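Local coordinates for Lys-gingipain W83 (Porphyromonas gingivalis, PDB 3KM5), which cleaves proteins after lysine as a secreted cysteine protease, the part described here being a cleaved adhesin domain of the kind that is haemolytic when isolated, at residues Asp66-Ser71 and Tyr155-His160; Ala96-Lys101 and Phe109-Glu114. All blocks are in the same frame, centred on the assembly; numbering follows the deposited sequence. Where two conformers were deposited one is given.

Contact 1: Asp66-Ser71 and Tyr155-His160. With CA (calcium ion), chain C.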
ATOM      1  N   ASP A  66      -9.451  -6.688  -3.156  1.00  8.63           N
ATOM      2  CA  ASP A  66      -9.945  -5.385  -3.592  1.00  9.02           C
ATOM      3  C   ASP A  66     -10.001  -4.503  -2.350  1.00 10.92           C
ATOM      4  O   ASP A  66     -11.056  -4.318  -1.728  1.00  9.32           O
ATOM      5  CB  ASP A  66     -11.285  -5.496  -4.329  1.00 10.59           C
ATOM      6  CG  ASP A  66     -11.718  -4.166  -4.954  1.00 13.12           C
ATOM      7  OD1 ASP A  66     -10.952  -3.198  -4.862  1.00 10.96           O
ATOM      8  OD2 ASP A  66     -12.862  -4.044  -5.457  1.00 16.20           O
ATOM      9  N   ASN A  67      -8.817  -4.040  -1.967  1.00  8.08           N
ATOM     10  CA  ASN A  67      -8.605  -3.407  -0.687  1.00  7.25           C
ATOM     11  C   ASN A  67      -8.278  -1.935  -0.880  1.00  6.88           C
ATOM     12  O   ASN A  67      -7.357  -1.578  -1.628  1.00  8.33           O
ATOM     13  CB  ASN A  67      -7.425  -4.055   0.066  1.00  8.21           C
ATOM     14  CG  ASN A  67      -7.587  -5.532   0.296  1.00  7.98           C
ATOM     15  OD1 ASN A  67      -8.697  -6.024   0.436  1.00  8.23           O
ATOM     16  ND2 ASN A  67      -6.461  -6.230   0.433  1.00  7.69           N
ATOM     17  N   TYR A  68      -9.042  -1.054  -0.226  1.00  8.50           N
ATOM     18  CA  TYR A  68      -8.802   0.399  -0.274  1.00  6.82           C
ATOM     19  C   TYR A  68      -8.166   0.924   1.006  1.00  8.34           C
ATOM     20  O   TYR A  68      -8.615   0.630   2.107  1.00  8.20           O
ATOM     21  CB  TYR A  68     -10.135   1.152  -0.479  1.00  9.49           C
ATOM     22  CG  TYR A  68     -10.887   0.955  -1.785  1.00  9.69           C
ATOM     23  CD1 TYR A  68     -11.056   2.019  -2.682  1.00  9.96           C
ATOM     24  CD2 TYR A  68     -11.506  -0.219  -2.047  1.00 10.85           C
ATOM     25  CE1 TYR A  68     -11.788   1.878  -3.833  1.00 10.28           C
ATOM     26  CE2 TYR A  68     -12.251  -0.373  -3.222  1.00  7.39           C
ATOM     27  CZ  TYR A  68     -12.380   0.680  -4.085  1.00  9.34           C
ATOM     28  OH  TYR A  68     -13.141   0.485  -5.241  1.00 11.00           O
ATOM     29  N   LEU A  69      -7.181   1.753   0.802  1.00  7.65           N
ATOM     30  CA  LEU A  69      -6.523   2.513   1.866  1.00  7.06           C
ATOM     31  C   LEU A  69      -6.797   3.990   1.574  1.00  8.92           C
ATOM     32  O   LEU A  69      -6.337   4.505   0.552  1.00  8.89           O
ATOM     33  CB  LEU A  69      -5.028   2.220   1.865  1.00  7.73           C
ATOM     34  CG  LEU A  69      -4.170   3.063   2.818  1.00  7.00           C
ATOM     35  CD1 LEU A  69      -4.502   2.702   4.223  1.00 10.74           C
ATOM     36  CD2 LEU A  69      -2.739   2.772   2.565  1.00  9.36           C
ATOM     37  N   ILE A  70      -7.519   4.662   2.466  1.00  7.10           N
ATOM     38  CA  ILE A  70      -8.063   5.998   2.227  1.00  8.76           C
ATOM     39  C   ILE A  70      -7.528   7.039   3.210  1.00  9.20           C
ATOM     40  O   ILE A  70      -7.577   6.868   4.434  1.00  9.35           O
ATOM     41  CB  ILE A  70      -9.620   5.964   2.301  1.00  8.77           C
ATOM     42  CG1 ILE A  70     -10.159   4.936   1.312  1.00  8.39           C
ATOM     43  CG2 ILE A  70     -10.255   7.328   2.012  1.00 10.22           C
ATOM     44  CD1 ILE A  70     -11.679   4.606   1.447  1.00 11.00           C
ATOM     45  N   SER A  71      -6.985   8.115   2.655  1.00  8.17           N
ATOM     46  CA  SER A  71      -6.384   9.178   3.463  1.00  7.94           C
ATOM     47  C   SER A  71      -7.434   9.936   4.260  1.00  8.74           C
ATOM     48  O   SER A  71      -8.625   9.838   4.049  1.00 10.97           O
ATOM     49  CB  SER A  71      -5.650  10.180   2.580  1.00 10.16           C
ATOM     50  OG  SER A  71      -6.554  10.951   1.785  1.00  8.87           O
ATOM     51  N   TYR A 155      -9.897  13.222  -0.860  1.00 10.64           N
ATOM     52  CA  TYR A 155      -9.325  11.987  -0.326  1.00  9.34           C
ATOM     53  C   TYR A 155      -8.560  11.296  -1.414  1.00 10.20           C
ATOM     54  O   TYR A 155      -8.974  11.299  -2.573  1.00 10.26           O
ATOM     55  CB  TYR A 155     -10.417  11.046   0.209  1.00 10.77           C
ATOM     56  CG  TYR A 155     -11.321  11.630   1.279  1.00 10.09           C
ATOM     57  CD1 TYR A 155     -10.909  11.704   2.611  1.00 11.65           C
ATOM     58  CD2 TYR A 155     -12.586  12.111   0.967  1.00 12.12           C
ATOM     59  CE1 TYR A 155     -11.730  12.213   3.591  1.00 12.01           C
ATOM     60  CE2 TYR A 155     -13.417  12.643   1.958  1.00 13.13           C
ATOM     61  CZ  TYR A 155     -12.983  12.695   3.256  1.00 12.78           C
ATOM     62  OH  TYR A 155     -13.860  13.220   4.200  1.00 15.29           O
ATOM     63  N   VAL A 156      -7.452  10.685  -1.016  1.00 10.15           N
ATOM     64  CA  VAL A 156      -6.625   9.886  -1.899  1.00  8.42           C
ATOM     65  C   VAL A 156      -6.687   8.446  -1.387  1.00 10.47           C
ATOM     66  O   VAL A 156      -6.529   8.201  -0.195  1.00 10.79           O
ATOM     67  CB  VAL A 156      -5.187  10.412  -1.913  1.00  9.31           C
ATOM     68  CG1 VAL A 156      -4.260   9.447  -2.710  1.00  9.65           C
ATOM     69  CG2 VAL A 156      -5.121  11.830  -2.493  1.00 10.59           C
ATOM     70  N   ALA A 157      -6.933   7.509  -2.286  1.00  9.40           N
ATOM     71  CA  ALA A 157      -6.982   6.101  -1.940  1.00  9.36           C
ATOM     72  C   ALA A 157      -5.953   5.319  -2.730  1.00  8.18           C
ATOM     73  O   ALA A 157      -5.683   5.632  -3.891  1.00  8.69           O
ATOM     74  CB  ALA A 157      -8.382   5.525  -2.260  1.00 11.60           C
ATOM     75  N   PHE A 158      -5.389   4.294  -2.103  1.00  8.12           N
ATOM     76  CA  PHE A 158      -4.582   3.280  -2.779  1.00  6.61           C
ATOM     77  C   PHE A 158      -5.406   2.003  -2.755  1.00  9.44           C
ATOM     78  O   PHE A 158      -5.903   1.562  -1.697  1.00  9.56           O
ATOM     79  CB  PHE A 158      -3.246   3.080  -2.047  1.00  9.08           C
ATOM     80  CG  PHE A 158      -2.380   4.262  -2.084  1.00  7.84           C
ATOM     81  CD1 PHE A 158      -1.369   4.361  -3.037  1.00  9.63           C
ATOM     82  CD2 PHE A 158      -2.521   5.269  -1.157  1.00 10.06           C
ATOM     83  CE1 PHE A 158      -0.550   5.477  -3.096  1.00 10.51           C
ATOM     84  CE2 PHE A 158      -1.705   6.384  -1.200  1.00 11.05           C
ATOM     85  CZ  PHE A 158      -0.695   6.486  -2.172  1.00 10.33           C
ATOM     86  N   ARG A 159      -5.564   1.399  -3.929  1.00  9.44           N
ATOM     87  CA  ARG A 159      -6.457   0.264  -4.111  1.00  8.72           C
ATOM     88  C   ARG A 159      -5.649  -0.890  -4.658  1.00  7.95           C
ATOM     89  O   ARG A 159      -5.138  -0.805  -5.767  1.00  7.71           O
ATOM     90  CB  ARG A 159      -7.601   0.628  -5.055  1.00  9.58           C
ATOM     91  CG  ARG A 159      -8.644  -0.474  -5.197  1.00 10.71           C
ATOM     92  CD  ARG A 159      -9.614  -0.077  -6.273  1.00  9.61           C
ATOM     93  NE  ARG A 159     -10.626  -1.084  -6.553  1.00  9.77           N
ATOM     94  CZ  ARG A 159     -11.506  -1.021  -7.548  1.00 11.69           C
ATOM     95  NH1 ARG A 159     -11.498   0.012  -8.398  1.00 13.50           N
ATOM     96  NH2 ARG A 159     -12.384  -1.996  -7.693  1.00 13.11           N
ATOM     97  N   HIS A 160      -5.504  -1.955  -3.880  1.00  7.82           N
ATOM     98  CA  HIS A 160      -4.835  -3.173  -4.318  1.00  7.50           C
ATOM     99  C   HIS A 160      -5.929  -4.079  -4.860  1.00  8.77           C
ATOM    100  O   HIS A 160      -6.821  -4.522  -4.116  1.00  8.33           O
ATOM    101  CB  HIS A 160      -4.091  -3.813  -3.116  1.00  8.78           C
ATOM    102  CG  HIS A 160      -3.341  -5.079  -3.412  1.00  8.28           C
ATOM    103  ND1 HIS A 160      -3.092  -6.010  -2.427  1.00  9.25           N
ATOM    104  CD2 HIS A 160      -2.731  -5.544  -4.541  1.00  7.81           C
ATOM    105  CE1 HIS A 160      -2.317  -6.962  -2.913  1.00  8.83           C
ATOM    106  NE2 HIS A 160      -2.105  -6.717  -4.197  1.00  7.30           N
TER
HETATM  107 CA    CA C2011      -9.745  -8.096   1.137  1.00  9.01          CA
HETATM  108  O   HOH W   1      -7.967  -9.376   0.053  1.00 10.00           O
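The guanidinium of R159 grips the carboxylate of D66 side-on with two nitrogens: NE donates to OD1 of D66 at 2.7 Å in a nearly straight bond (172°), and NH2 reaches OD2 of D66 at 3.1 Å. Both acceptors lie close to the guanidinium plane, whereas NH2 comes to OD2 from above the carboxylate plane. With CG anti to the backbone N (chi1 -175°) and the chain extended to NE, R159 runs alongside Y68 and carries its CG over the ring centre, a CH-pi contact 4.0 Å from the centroid; OH of Y68 lies over one guanidinium face, 3.2 Å from CZ of R159.

The backbones pair as antiparallel neighbours inside one sheet of the jelly roll. N67 with H160 and L69 with F158 are hydrogen-bonded pairs, each joined by two N-H...O bonds, while Y68 with R159 and I70 with A157 are non-hydrogen-bonded. At the far end the N of S71 donates to O of V156, and OG of S71 accepts an almost linear bond (178°) from N of V156, 3.0 Å away.

Apolar contacts are modest: CG1 of I70 meets CB of A157 at 4.0 Å, and CG2 of I70 approaches CB of Y155. On the face bearing N67 and H160, OD1 of N67 binds calcium at 2.4 Å, a site completed by D25, D27, D29, Q31 and a water; S55 OG links ND2 of N67 and ND1 of H160.

Contact 2: Ala96-Lys101 and Phe109-Glu114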
ATOM      1  N   ALA A  96      -4.016   0.781  -7.892  1.00  9.18           N
ATOM      2  CA  ALA A  96      -4.395   2.095  -8.367  1.00  7.30           C
ATOM      3  C   ALA A  96      -4.235   3.144  -7.280  1.00  7.91           C
ATOM      4  O   ALA A  96      -4.436   2.864  -6.146  1.00  8.65           O
ATOM      5  CB  ALA A  96      -5.856   2.095  -8.862  1.00 10.46           C
ATOM      6  N   VAL A  97      -3.977   4.383  -7.691  1.00  8.41           N
ATOM      7  CA  VAL A  97      -4.136   5.568  -6.852  1.00  7.74           C
ATOM      8  C   VAL A  97      -5.439   6.207  -7.378  1.00  9.73           C
ATOM      9  O   VAL A  97      -5.639   6.361  -8.611  1.00 10.18           O
ATOM     10  CB  VAL A  97      -2.955   6.555  -6.998  1.00 10.21           C
ATOM     11  CG1 VAL A  97      -3.148   7.826  -6.196  1.00  9.14           C
ATOM     12  CG2 VAL A  97      -1.638   5.875  -6.601  1.00  9.98           C
ATOM     13  N   MET A  98      -6.353   6.525  -6.464  1.00  9.74           N
ATOM     14  CA  MET A  98      -7.636   7.101  -6.794  1.00  9.68           C
ATOM     15  C   MET A  98      -7.892   8.337  -5.993  1.00  9.47           C
ATOM     16  O   MET A  98      -7.303   8.558  -4.940  1.00  9.49           O
ATOM     17  CB  MET A  98      -8.733   6.082  -6.493  1.00 11.74           C
ATOM     18  CG  MET A  98      -8.410   4.681  -7.040  1.00 12.89           C
ATOM     19  SD  MET A  98      -9.770   3.534  -6.781  1.00 14.43           S
ATOM     20  CE  MET A  98     -10.959   4.071  -7.983  1.00 12.10           C
ATOM     21  N   ILE A  99      -8.811   9.166  -6.490  1.00  9.16           N
ATOM     22  CA  ILE A  99      -9.236  10.325  -5.739  1.00  9.93           C
ATOM     23  C   ILE A  99     -10.753  10.419  -5.617  1.00 10.17           C
ATOM     24  O   ILE A  99     -11.502  10.010  -6.529  1.00 10.72           O
ATOM     25  CB  ILE A  99      -8.663  11.650  -6.339  1.00 10.57           C
ATOM     26  CG1 ILE A  99      -9.330  11.977  -7.698  1.00 11.50           C
ATOM     27  CG2 ILE A  99      -7.117  11.608  -6.392  1.00 12.04           C
ATOM     28  CD1 ILE A  99     -10.597  12.917  -7.630  1.00 12.43           C
ATOM     29  N   SER A 100     -11.179  10.977  -4.485  1.00  8.69           N
ATOM     30  CA  SER A 100     -12.568  11.387  -4.302  1.00  8.94           C
ATOM     31  C   SER A 100     -12.591  12.865  -4.013  1.00 10.76           C
ATOM     32  O   SER A 100     -11.656  13.414  -3.413  1.00 10.35           O
ATOM     33  CB  SER A 100     -13.170  10.640  -3.116  1.00  9.02           C
ATOM     34  OG  SER A 100     -14.402  11.259  -2.721  1.00 11.34           O
ATOM     35  N   LYS A 101     -13.652  13.518  -4.482  1.00 11.79           N
ATOM     36  CA  LYS A 101     -13.884  14.955  -4.275  1.00 12.87           C
ATOM     37  C   LYS A 101     -14.994  15.162  -3.245  1.00 14.86           C
ATOM     38  O   LYS A 101     -15.355  16.308  -2.938  1.00 16.57           O
ATOM     39  CB  LYS A 101     -14.261  15.633  -5.597  1.00 14.94           C
ATOM     40  CG  LYS A 101     -13.242  15.473  -6.695  1.00 17.20           C
ATOM     41  CD  LYS A 101     -13.734  16.098  -7.997  1.00 22.10           C
ATOM     42  CE  LYS A 101     -12.655  16.071  -9.046  1.00 28.08           C
ATOM     43  NZ  LYS A 101     -13.176  16.614 -10.330  1.00 31.00           N
ATOM     44  N   PHE A 109     -14.672   7.296  -5.551  1.00  9.81           N
ATOM     45  CA  PHE A 109     -13.314   7.354  -6.094  1.00 11.22           C
ATOM     46  C   PHE A 109     -13.242   7.089  -7.609  1.00 10.95           C
ATOM     47  O   PHE A 109     -14.007   6.318  -8.202  1.00 13.16           O
ATOM     48  CB  PHE A 109     -12.426   6.348  -5.350  1.00 10.18           C
ATOM     49  CG  PHE A 109     -12.164   6.745  -3.932  1.00  9.67           C
ATOM     50  CD1 PHE A 109     -11.126   7.564  -3.629  1.00  8.52           C
ATOM     51  CD2 PHE A 109     -13.037   6.363  -2.920  1.00  9.83           C
ATOM     52  CE1 PHE A 109     -10.906   8.007  -2.318  1.00  8.53           C
ATOM     53  CE2 PHE A 109     -12.814   6.761  -1.616  1.00 10.27           C
ATOM     54  CZ  PHE A 109     -11.761   7.612  -1.326  1.00 11.99           C
ATOM     55  N   THR A 110     -12.297   7.776  -8.220  1.00 12.81           N
ATOM     56  CA  THR A 110     -11.944   7.527  -9.618  0.50 13.52           C
ATOM     57  C   THR A 110     -10.423   7.386  -9.750  1.00 12.80           C
ATOM     58  O   THR A 110      -9.629   8.035  -9.036  1.00 11.96           O
ATOM     59  CB  THR A 110     -12.486   8.616 -10.559  0.50 16.38           C
ATOM     60  OG1 THR A 110     -11.868   9.863 -10.248  0.50 14.15           O
ATOM     61  CG2 THR A 110     -14.016   8.735 -10.434  0.50 13.41           C
ATOM     62  N   VAL A 111     -10.024   6.488 -10.644  1.00 12.87           N
ATOM     63  CA  VAL A 111      -8.606   6.152 -10.828  1.00 13.12           C
ATOM     64  C   VAL A 111      -7.901   7.328 -11.478  1.00 12.43           C
ATOM     65  O   VAL A 111      -8.411   7.896 -12.467  1.00 16.07           O
ATOM     66  CB  VAL A 111      -8.438   4.905 -11.749  1.00 15.17           C
ATOM     67  CG1 VAL A 111      -6.977   4.608 -12.001  1.00 14.94           C
ATOM     68  CG2 VAL A 111      -9.081   3.673 -11.160  1.00 16.04           C
ATOM     69  N   VAL A 112      -6.769   7.743 -10.917  1.00 11.37           N
ATOM     70  CA  VAL A 112      -5.917   8.729 -11.537  1.00 12.78           C
ATOM     71  C   VAL A 112      -4.569   8.143 -11.985  1.00 11.71           C
ATOM     72  O   VAL A 112      -3.856   8.799 -12.743  1.00 13.99           O
ATOM     73  CB  VAL A 112      -5.659   9.954 -10.603  1.00 13.63           C
ATOM     74  CG1 VAL A 112      -6.966  10.647 -10.287  1.00 16.31           C
ATOM     75  CG2 VAL A 112      -4.946   9.617  -9.335  1.00 14.70           C
ATOM     76  N   PHE A 113      -4.192   6.965 -11.488  1.00 11.86           N
ATOM     77  CA  PHE A 113      -2.956   6.274 -11.876  1.00 10.98           C
ATOM     78  C   PHE A 113      -3.120   4.812 -11.526  1.00 12.48           C
ATOM     79  O   PHE A 113      -3.651   4.525 -10.471  1.00 11.58           O
ATOM     80  CB  PHE A 113      -1.728   6.829 -11.125  1.00 12.04           C
ATOM     81  CG  PHE A 113      -0.502   5.959 -11.279  1.00 11.88           C
ATOM     82  CD1 PHE A 113       0.075   5.797 -12.523  1.00 13.53           C
ATOM     83  CD2 PHE A 113      -0.002   5.224 -10.204  1.00 17.57           C
ATOM     84  CE1 PHE A 113       1.157   4.916 -12.699  1.00 14.71           C
ATOM     85  CE2 PHE A 113       1.102   4.402 -10.365  1.00 23.15           C
ATOM     86  CZ  PHE A 113       1.672   4.251 -11.600  1.00 14.60           C
ATOM     87  N   GLU A 114      -2.667   3.888 -12.368  1.00  8.77           N
ATOM     88  CA  GLU A 114      -2.574   2.499 -11.916  1.00  9.38           C
ATOM     89  C   GLU A 114      -1.526   1.763 -12.729  1.00  8.33           C
ATOM     90  O   GLU A 114      -1.183   2.194 -13.834  1.00 10.00           O
ATOM     91  CB  GLU A 114      -3.931   1.777 -11.877  1.00 15.51           C
ATOM     92  CG  GLU A 114      -4.598   1.588 -13.179  1.00 14.36           C
ATOM     93  CD  GLU A 114      -5.988   0.909 -13.086  1.00 12.71           C
ATOM     94  OE1 GLU A 114      -6.876   1.340 -13.836  1.00 11.64           O
ATOM     95  OE2 GLU A 114      -6.187  -0.063 -12.313  1.00 13.55           O
TER
HETATM   96  O   HOH W   2     -13.968  10.868  -7.867  1.00 27.14           O
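The carbonyl oxygen of V97 takes two backbone donors, N of V112 at 2.9 Å and, more loosely, N of F113 at 3.3 Å. Two successive residues thus face one, a classic beta bulge that shifts the register by a residue as the chain turns a corner at V112. N of V97 completes the bulge by donating to O of F113 (2.8 Å); beyond it, I99 and T110 form a regular hydrogen-bonded pair with two N-H...O bonds. Water 2 donates to O of I99 and has a weak bond with OG1 of T110.

The side chains divide between the two faces of the hairpin. The F109 ring lies across S100, whose CB sits over one face, offset toward the rim and 3.7 Å from the centroid. Bent at chi3 (74°), M98 brings its CE to CB of F109 and, at 3.7 Å, to CG2 of V111. On the other face CG1 of I99 meets CG1 of V112 at 3.7 Å, the two side chains crossing at about a right angle, while CG2 of V97 touches the edge of the F113 ring.

The two segments form a beta hairpin whose second strand is outermost in its five-stranded sheet. Strand 155-161 flanks 96-100 on its other side, and V112 and F113 pack against V147 of strand 143-148, in the opposing sheet.

In the fold
Both contacts are antiparallel pairings within the same five-stranded sheet, where strands 155-161 and 95-100 are direct neighbours: O of A157 probably bonds to N of M98 and O of R159 to N of A96. Along the chain, contact 2 is nested in the loop that contact 1 closes. Contact 1 joins distant parts of the sequence and is mostly buried, keeping regular pairing and adding a salt bridge and a calcium ligand. Contact 2, a local hairpin at the sheet's edge, is partly exposed, irregular and dominated by apolar side chains. The two share one packed face, where F109 touches A157 and M98 lies against R159.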